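Local coordinates for protein histone-lysine N-methyltransferase family member SUVH9 (Arabidopsis thaliana, PDB 4NJ5) that takes part in gene silencing, probably by binding methylated DNA and recruiting RNA polymerase V to chromatin, and lacks histone methyltransferase activity of its own, at residues Val78-Arg87 against Asn184-Gly195; Pro413-Trp421 against Asp466-Val474. All blocks are in the same frame, centred on the assembly; numbering follows the deposited sequence.

Overall arrangement
Following the chain from its N terminus, contact 1 comes first. There residues 78-87, with the short strand 83-84, meet 184-195 at the start of the long strand 190-206. This closes a loop of 96 residues inside the SRA domain. Contact 2 follows in the SET domain, where the loop 413-421 folds back on 466-474 and strand 469-475, with 44 residues between. The two closures are in series and neither nest nor cross. The centres of contact 1 and contact 2 lie about 25 Å apart. The nearest atoms of contact 1 and contact 2 are about 10 Å apart. Helix 8-35 links the two regions: its R13 and R20 reach contact 1, and its R10 and R17 reach contact 2.

Contact 1. Residues Val78-Arg87 against Asn184-Gly195; sequences VQVGDIFFFR and NEVSSRVYVYDG
F84 and Y191 form a hydrogen-bonded antiparallel pair in the SRA domain, where the short strand 83-84 joins the start of the long strand 190-206. F84 N meets Y191 O at 2.6 Å in the carbonyl plane, and Y191 N returns a bond to F84 O. I83 and V192 are the neighbouring non-hydrogen-bonded pair. Further along, Y193 N binds D82 O and G81 N binds Y193 O. G81 belongs to a type II beta turn, Q79 to D82, so the bonding runs on into the turn. D82 OD2 accepts from Q79 N within this turn and also makes a salt bridge with R13 of helix 8-35.

Apolar contacts run along the whole pairing. In the middle, I83 CG2 meets V190 CG1 and V192 CG2. With chi1 at 174°, the Y193 ring swings away from its own backbone N and lies along the turn; its edge faces Q79 O, while V80 CG2 meets CE2. At the other end V186 straddles two rings. Its CG1 sits over the centre of the F85 ring in a CH-pi contact, 3.3 Å from the centroid and 9° off the normal. Its CG2 touches F86 CE1 at 3.6 Å. V190 CG2 meets the edge of the same F85 ring.

Among the polar side chains, R87 crosses Y191 at about a right angle. Its aliphatic CD makes a van der Waals contact with Y191 OH at 3.2 Å, while its guanidinium bonds to H98 O and S101 O. Other polar contacts hold the bend at 184-189. N184 OD1 accepts from V186 N, an Asx turn, and from S187 N, which extends it to an Asx motif. S187 OG lies 2.8 Å from F85 O. The R189 guanidinium pairs with D48. R189 NH1 also reaches F85 O at 3.0 Å, with an N-H...O angle of 165°.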
# COMPACT_ATOMS: atom_id res chain seq x y z
N VAL A 78 -3.63 3.56 14.52
CA VAL A 78 -2.83 2.50 13.94
C VAL A 78 -3.43 1.15 14.32
O VAL A 78 -3.48 0.80 15.50
CB VAL A 78 -1.36 2.56 14.39
CG1 VAL A 78 -0.55 1.46 13.71
CG2 VAL A 78 -0.77 3.93 14.10
N GLN A 79 -3.88 0.41 13.32
CA GLN A 79 -4.63 -0.81 13.58
C GLN A 79 -3.80 -2.05 13.30
O GLN A 79 -2.83 -2.01 12.53
CB GLN A 79 -5.89 -0.83 12.72
CG GLN A 79 -6.49 0.53 12.49
CD GLN A 79 -7.94 0.46 12.05
OE1 GLN A 79 -8.24 0.12 10.91
NE2 GLN A 79 -8.85 0.77 12.97
N VAL A 80 -4.19 -3.15 13.92
CA VAL A 80 -3.57 -4.44 13.66
C VAL A 80 -3.67 -4.77 12.18
O VAL A 80 -4.75 -4.67 11.58
CB VAL A 80 -4.24 -5.55 14.47
CG1 VAL A 80 -3.62 -6.90 14.13
CG2 VAL A 80 -4.12 -5.27 15.96
N GLY A 81 -2.54 -5.13 11.58
CA GLY A 81 -2.53 -5.53 10.19
C GLY A 81 -1.98 -4.46 9.27
O GLY A 81 -1.70 -4.72 8.10
N ASP A 82 -1.82 -3.25 9.80
CA ASP A 82 -1.18 -2.19 9.04
C ASP A 82 0.23 -2.62 8.68
O ASP A 82 0.94 -3.21 9.50
CB ASP A 82 -1.14 -0.88 9.84
CG ASP A 82 -2.50 -0.23 9.95
OD1 ASP A 82 -3.43 -0.66 9.24
OD2 ASP A 82 -2.64 0.72 10.75
N ILE A 83 0.63 -2.35 7.44
CA ILE A 83 1.96 -2.71 6.97
C ILE A 83 2.84 -1.48 6.78
O ILE A 83 2.36 -0.39 6.49
CB ILE A 83 1.92 -3.49 5.64
CG1 ILE A 83 1.16 -2.70 4.58
CG2 ILE A 83 1.29 -4.87 5.86
CD1 ILE A 83 1.23 -3.30 3.19
N PHE A 84 4.15 -1.69 6.94
CA PHE A 84 5.14 -0.64 6.81
C PHE A 84 6.37 -1.21 6.11
O PHE A 84 6.61 -2.42 6.17
CB PHE A 84 5.51 -0.09 8.19
CG PHE A 84 4.32 0.41 8.97
CD1 PHE A 84 3.60 -0.45 9.78
CD2 PHE A 84 3.92 1.73 8.86
CE1 PHE A 84 2.50 0.01 10.48
CE2 PHE A 84 2.82 2.19 9.56
CZ PHE A 84 2.11 1.33 10.37
N PHE A 85 7.15 -0.36 5.46
CA PHE A 85 8.26 -0.84 4.64
C PHE A 85 9.64 -0.47 5.18
O PHE A 85 10.65 -0.97 4.70
CB PHE A 85 8.11 -0.34 3.21
CG PHE A 85 6.82 -0.74 2.56
CD1 PHE A 85 6.58 -2.07 2.26
CD2 PHE A 85 5.86 0.20 2.25
CE1 PHE A 85 5.39 -2.46 1.66
CE2 PHE A 85 4.67 -0.17 1.65
CZ PHE A 85 4.43 -1.50 1.36
N PHE A 86 9.67 0.41 6.17
CA PHE A 86 10.93 0.87 6.73
C PHE A 86 10.85 0.98 8.24
O PHE A 86 9.78 1.25 8.80
CB PHE A 86 11.32 2.23 6.14
CG PHE A 86 11.40 2.26 4.64
CD1 PHE A 86 10.34 2.72 3.88
CD2 PHE A 86 12.55 1.83 3.99
CE1 PHE A 86 10.41 2.75 2.50
CE2 PHE A 86 12.63 1.86 2.60
CZ PHE A 86 11.56 2.32 1.86
N ARG A 87 11.98 0.76 8.91
CA ARG A 87 12.04 0.91 10.36
C ARG A 87 11.69 2.32 10.81
O ARG A 87 10.95 2.51 11.76
CB ARG A 87 13.43 0.53 10.87
CG ARG A 87 13.79 -0.92 10.71
CD ARG A 87 12.99 -1.79 11.64
NE ARG A 87 13.82 -2.57 12.55
CZ ARG A 87 14.04 -2.24 13.81
NH1 ARG A 87 14.82 -3.00 14.58
NH2 ARG A 87 13.47 -1.16 14.32
N ASN A 184 7.52 -6.82 -2.16
CA ASN A 184 6.89 -5.52 -2.37
C ASN A 184 7.80 -4.64 -3.20
O ASN A 184 8.99 -4.92 -3.34
CB ASN A 184 6.57 -4.84 -1.03
CG ASN A 184 7.81 -4.37 -0.30
OD1 ASN A 184 8.30 -3.27 -0.54
ND2 ASN A 184 8.32 -5.21 0.59
N GLU A 185 7.25 -3.56 -3.75
CA GLU A 185 7.96 -2.77 -4.75
C GLU A 185 8.66 -1.52 -4.20
O GLU A 185 9.23 -0.74 -4.96
CB GLU A 185 7.01 -2.39 -5.90
CG GLU A 185 7.13 -3.29 -7.13
CD GLU A 185 6.92 -4.77 -6.81
OE1 GLU A 185 7.74 -5.60 -7.27
OE2 GLU A 185 5.93 -5.10 -6.13
N VAL A 186 8.64 -1.34 -2.88
CA VAL A 186 9.23 -0.14 -2.28
C VAL A 186 10.49 -0.43 -1.47
O VAL A 186 11.42 0.37 -1.45
CB VAL A 186 8.17 0.65 -1.46
CG1 VAL A 186 7.21 -0.31 -0.79
CG2 VAL A 186 8.82 1.58 -0.46
N SER A 187 10.53 -1.59 -0.81
CA SER A 187 11.73 -1.99 -0.08
C SER A 187 11.92 -3.50 -0.05
O SER A 187 11.15 -4.25 -0.64
CB SER A 187 11.70 -1.45 1.36
OG SER A 187 10.79 -2.19 2.16
N SER A 188 12.96 -3.95 0.64
CA SER A 188 13.30 -5.37 0.70
C SER A 188 12.53 -6.14 1.77
O SER A 188 12.60 -7.37 1.82
CB SER A 188 14.81 -5.55 0.91
OG SER A 188 15.26 -4.83 2.04
N ARG A 189 11.79 -5.44 2.62
CA ARG A 189 11.04 -6.11 3.69
C ARG A 189 9.71 -5.44 4.01
O ARG A 189 9.46 -4.30 3.62
CB ARG A 189 11.89 -6.22 4.96
CG ARG A 189 11.73 -5.07 5.95
CD ARG A 189 12.18 -3.74 5.37
NE ARG A 189 13.63 -3.65 5.24
CZ ARG A 189 14.27 -2.57 4.78
NH1 ARG A 189 13.58 -1.50 4.41
NH2 ARG A 189 15.59 -2.57 4.70
N VAL A 190 8.87 -6.15 4.75
CA VAL A 190 7.59 -5.63 5.21
C VAL A 190 7.50 -5.71 6.74
O VAL A 190 7.80 -6.76 7.33
CB VAL A 190 6.41 -6.42 4.58
CG1 VAL A 190 5.11 -6.12 5.30
CG2 VAL A 190 6.30 -6.11 3.09
N TYR A 191 7.12 -4.61 7.37
CA TYR A 191 6.85 -4.60 8.81
C TYR A 191 5.35 -4.55 9.05
O TYR A 191 4.66 -3.67 8.54
CB TYR A 191 7.55 -3.43 9.51
CG TYR A 191 9.05 -3.50 9.40
CD1 TYR A 191 9.76 -4.50 10.05
CD2 TYR A 191 9.75 -2.59 8.64
CE1 TYR A 191 11.13 -4.59 9.94
CE2 TYR A 191 11.12 -2.66 8.52
CZ TYR A 191 11.81 -3.66 9.17
OH TYR A 191 13.17 -3.74 9.06
N VAL A 192 4.84 -5.50 9.83
CA VAL A 192 3.42 -5.55 10.10
C VAL A 192 3.14 -5.51 11.60
O VAL A 192 3.81 -6.17 12.40
CB VAL A 192 2.76 -6.79 9.45
CG1 VAL A 192 3.36 -8.08 9.98
CG2 VAL A 192 1.25 -6.76 9.65
N TYR A 193 2.16 -4.71 11.99
CA TYR A 193 1.79 -4.59 13.39
C TYR A 193 0.86 -5.73 13.78
O TYR A 193 -0.19 -5.92 13.17
CB TYR A 193 1.13 -3.23 13.63
CG TYR A 193 0.56 -3.04 15.01
CD1 TYR A 193 1.37 -3.16 16.14
CD2 TYR A 193 -0.78 -2.70 15.19
CE1 TYR A 193 0.85 -2.98 17.41
CE2 TYR A 193 -1.30 -2.52 16.46
CZ TYR A 193 -0.48 -2.65 17.56
OH TYR A 193 -1.00 -2.47 18.82
N ASP A 194 1.25 -6.51 14.79
CA ASP A 194 0.46 -7.66 15.22
C ASP A 194 -0.29 -7.44 16.52
O ASP A 194 -0.89 -8.36 17.06
CB ASP A 194 1.34 -8.91 15.34
CG ASP A 194 1.57 -9.60 14.00
OD1 ASP A 194 0.78 -9.37 13.06
OD2 ASP A 194 2.54 -10.39 13.90
N GLY A 195 -0.25 -6.22 17.05
CA GLY A 195 -1.01 -5.89 18.23
C GLY A 195 -0.27 -6.00 19.55
O GLY A 195 0.95 -5.80 19.62

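Contact 2. Residues Pro413-Trp421 against Asp466-Val474; sequences PARFSSARW and DPNVIVQFV
The SET-domain strand 469-475 and residues 466-468 just before it are met by the loop 413-421, which lies between helix 397-405 and strand 448-450. S418 makes the central contact. Its OG is anti to the carbonyl carbon (chi1 -61°) and accepts from V471 N at 2.9 Å, with an almost straight N-H...O angle of 174°. The same OG lies against I470 CB. A water bridges the two backbones nearby, donating to S417 O and V469 O.

W421 binds P467 O through NE1 at 2.8 Å. The oxygen lies near the indole plane, while the donor is tilted 31° from the carbonyl plane. I470 CG2 touches W421 CD1. Strand 469-475 is an inner strand of a four-stranded mixed sheet, between 337-338 and 485-490, and the loop packs against it mainly through side chains. Here V471 CG2 meets F416 CB and CG, both at 3.6 Å. The F416 ring also meets Y390 edge-to-face. Farther along, the rim of the F473 ring touches P413, with CE1 3.8 Å from P413 CB.

At the opposite end R420 lies across D466. D466 OD1 sits over one face of the guanidinium, 3.0 Å from R420 NH2. This salt bridge is one of charge alone, since no N-H points at the oxygen. D466 OD1 has a second cationic partner, R10 of helix 8-35.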
# COMPACT_ATOMS: atom_id res chain seq x y z
N PRO A 413 -17.51 7.12 -15.70
CA PRO A 413 -16.21 7.30 -15.05
C PRO A 413 -16.00 8.71 -14.50
O PRO A 413 -15.26 8.88 -13.54
CB PRO A 413 -15.21 7.01 -16.18
CG PRO A 413 -15.99 7.11 -17.44
CD PRO A 413 -17.37 6.67 -17.09
N ALA A 414 -16.67 9.69 -15.09
CA ALA A 414 -16.59 11.06 -14.60
C ALA A 414 -17.07 11.18 -13.16
O ALA A 414 -16.69 12.11 -12.45
CB ALA A 414 -17.39 12.00 -15.49
N ARG A 415 -17.90 10.24 -12.73
CA ARG A 415 -18.51 10.31 -11.40
C ARG A 415 -17.65 9.68 -10.30
O ARG A 415 -17.94 9.85 -9.12
CB ARG A 415 -19.90 9.68 -11.42
CG ARG A 415 -20.76 10.16 -12.57
CD ARG A 415 -22.24 10.04 -12.27
NE ARG A 415 -23.04 10.35 -13.44
CZ ARG A 415 -24.18 9.73 -13.75
NH1 ARG A 415 -24.65 8.77 -12.97
NH2 ARG A 415 -24.85 10.07 -14.85
N PHE A 416 -16.59 8.96 -10.69
CA PHE A 416 -15.64 8.45 -9.72
C PHE A 416 -15.06 9.62 -8.93
O PHE A 416 -14.79 10.68 -9.48
CB PHE A 416 -14.51 7.68 -10.40
CG PHE A 416 -14.88 6.28 -10.83
CD1 PHE A 416 -15.28 5.33 -9.90
CD2 PHE A 416 -14.79 5.90 -12.16
CE1 PHE A 416 -15.62 4.04 -10.29
CE2 PHE A 416 -15.12 4.61 -12.57
CZ PHE A 416 -15.53 3.68 -11.63
N SER A 417 -14.88 9.42 -7.62
CA SER A 417 -14.30 10.47 -6.80
C SER A 417 -13.00 10.01 -6.15
O SER A 417 -12.94 8.98 -5.50
CB SER A 417 -15.28 10.92 -5.72
OG SER A 417 -14.72 11.95 -4.92
N SER A 418 -11.96 10.81 -6.34
CA SER A 418 -10.68 10.53 -5.72
C SER A 418 -10.34 11.66 -4.74
O SER A 418 -9.20 11.79 -4.30
CB SER A 418 -9.59 10.42 -6.78
OG SER A 418 -9.85 9.36 -7.68
N ALA A 419 -11.35 12.45 -4.41
CA ALA A 419 -11.15 13.69 -3.65
C ALA A 419 -10.63 13.45 -2.24
O ALA A 419 -10.03 14.34 -1.64
CB ALA A 419 -12.44 14.51 -3.62
N ARG A 420 -10.85 12.24 -1.73
CA ARG A 420 -10.36 11.87 -0.41
C ARG A 420 -8.83 11.93 -0.32
O ARG A 420 -8.26 12.22 0.73
CB ARG A 420 -10.87 10.48 -0.02
CG ARG A 420 -10.03 9.78 1.04
CD ARG A 420 -10.89 9.12 2.10
NE ARG A 420 -10.69 7.67 2.14
CZ ARG A 420 -10.67 6.96 3.26
NH1 ARG A 420 -10.49 5.65 3.21
NH2 ARG A 420 -10.84 7.55 4.43
N TRP A 421 -8.17 11.66 -1.44
CA TRP A 421 -6.72 11.55 -1.46
C TRP A 421 -6.06 12.65 -2.27
O TRP A 421 -4.98 12.45 -2.82
CB TRP A 421 -6.31 10.18 -2.01
CG TRP A 421 -7.01 9.04 -1.34
CD1 TRP A 421 -8.21 8.50 -1.69
CD2 TRP A 421 -6.55 8.31 -0.20
NE1 TRP A 421 -8.53 7.47 -0.84
CE2 TRP A 421 -7.53 7.34 0.09
CE3 TRP A 421 -5.41 8.39 0.61
CZ2 TRP A 421 -7.40 6.44 1.15
CZ3 TRP A 421 -5.29 7.50 1.66
CH2 TRP A 421 -6.28 6.54 1.92
N ASP A 466 -15.38 5.70 1.53
CA ASP A 466 -13.98 5.76 1.97
C ASP A 466 -13.10 4.79 1.17
O ASP A 466 -12.66 3.77 1.69
CB ASP A 466 -13.87 5.49 3.47
CG ASP A 466 -14.45 6.62 4.30
OD1 ASP A 466 -13.86 7.72 4.29
OD2 ASP A 466 -15.48 6.41 4.97
N PRO A 467 -12.83 5.14 -0.10
CA PRO A 467 -12.12 4.23 -1.01
C PRO A 467 -10.61 4.20 -0.77
O PRO A 467 -10.03 5.20 -0.34
CB PRO A 467 -12.41 4.84 -2.38
CG PRO A 467 -12.53 6.30 -2.11
CD PRO A 467 -13.13 6.43 -0.74
N ASN A 468 -9.99 3.06 -1.05
CA ASN A 468 -8.54 2.94 -1.01
C ASN A 468 -7.93 2.91 -2.41
O ASN A 468 -6.75 2.63 -2.58
CB ASN A 468 -8.10 1.71 -0.20
CG ASN A 468 -8.76 0.42 -0.68
OD1 ASN A 468 -9.45 0.40 -1.70
ND2 ASN A 468 -8.54 -0.66 0.06
N VAL A 469 -8.76 3.20 -3.41
CA VAL A 469 -8.32 3.22 -4.80
C VAL A 469 -8.80 4.49 -5.50
O VAL A 469 -9.99 4.83 -5.45
CB VAL A 469 -8.85 2.00 -5.58
CG1 VAL A 469 -8.43 2.09 -7.04
CG2 VAL A 469 -8.35 0.71 -4.95
N ILE A 470 -7.88 5.19 -6.15
CA ILE A 470 -8.23 6.39 -6.90
C ILE A 470 -8.22 6.15 -8.40
O ILE A 470 -7.64 5.17 -8.89
CB ILE A 470 -7.29 7.58 -6.59
CG1 ILE A 470 -5.87 7.27 -7.06
CG2 ILE A 470 -7.33 7.93 -5.11
CD1 ILE A 470 -4.95 8.47 -7.07
N VAL A 471 -8.85 7.07 -9.12
CA VAL A 471 -8.97 6.98 -10.56
C VAL A 471 -8.13 8.07 -11.24
O VAL A 471 -8.07 9.20 -10.76
CB VAL A 471 -10.45 7.14 -10.99
CG1 VAL A 471 -10.58 7.20 -12.50
CG2 VAL A 471 -11.29 6.01 -10.42
N GLN A 472 -7.46 7.70 -12.33
CA GLN A 472 -6.78 8.66 -13.19
C GLN A 472 -7.12 8.40 -14.65
O GLN A 472 -7.16 7.24 -15.08
CB GLN A 472 -5.26 8.59 -13.00
CG GLN A 472 -4.77 9.02 -11.62
CD GLN A 472 -4.78 10.53 -11.43
OE1 GLN A 472 -3.77 11.20 -11.65
NE2 GLN A 472 -5.93 11.06 -11.02
N PHE A 473 -7.37 9.46 -15.40
CA PHE A 473 -7.60 9.32 -16.84
C PHE A 473 -6.28 9.37 -17.60
O PHE A 473 -5.52 10.34 -17.49
CB PHE A 473 -8.58 10.39 -17.34
CG PHE A 473 -9.97 10.25 -16.78
CD1 PHE A 473 -10.72 9.11 -17.02
CD2 PHE A 473 -10.53 11.26 -16.01
CE1 PHE A 473 -12.01 8.98 -16.50
CE2 PHE A 473 -11.81 11.13 -15.49
CZ PHE A 473 -12.55 9.99 -15.73
N VAL A 474 -6.03 8.33 -18.38
CA VAL A 474 -4.80 8.13 -19.07
C VAL A 474 -4.92 7.91 -20.57
O VAL A 474 -5.76 7.24 -21.05
CB VAL A 474 -3.99 7.01 -18.45
CG1 VAL A 474 -2.77 6.71 -19.25
CG2 VAL A 474 -3.64 7.35 -17.04
O HOH W 1 -12.40 6.21 -5.93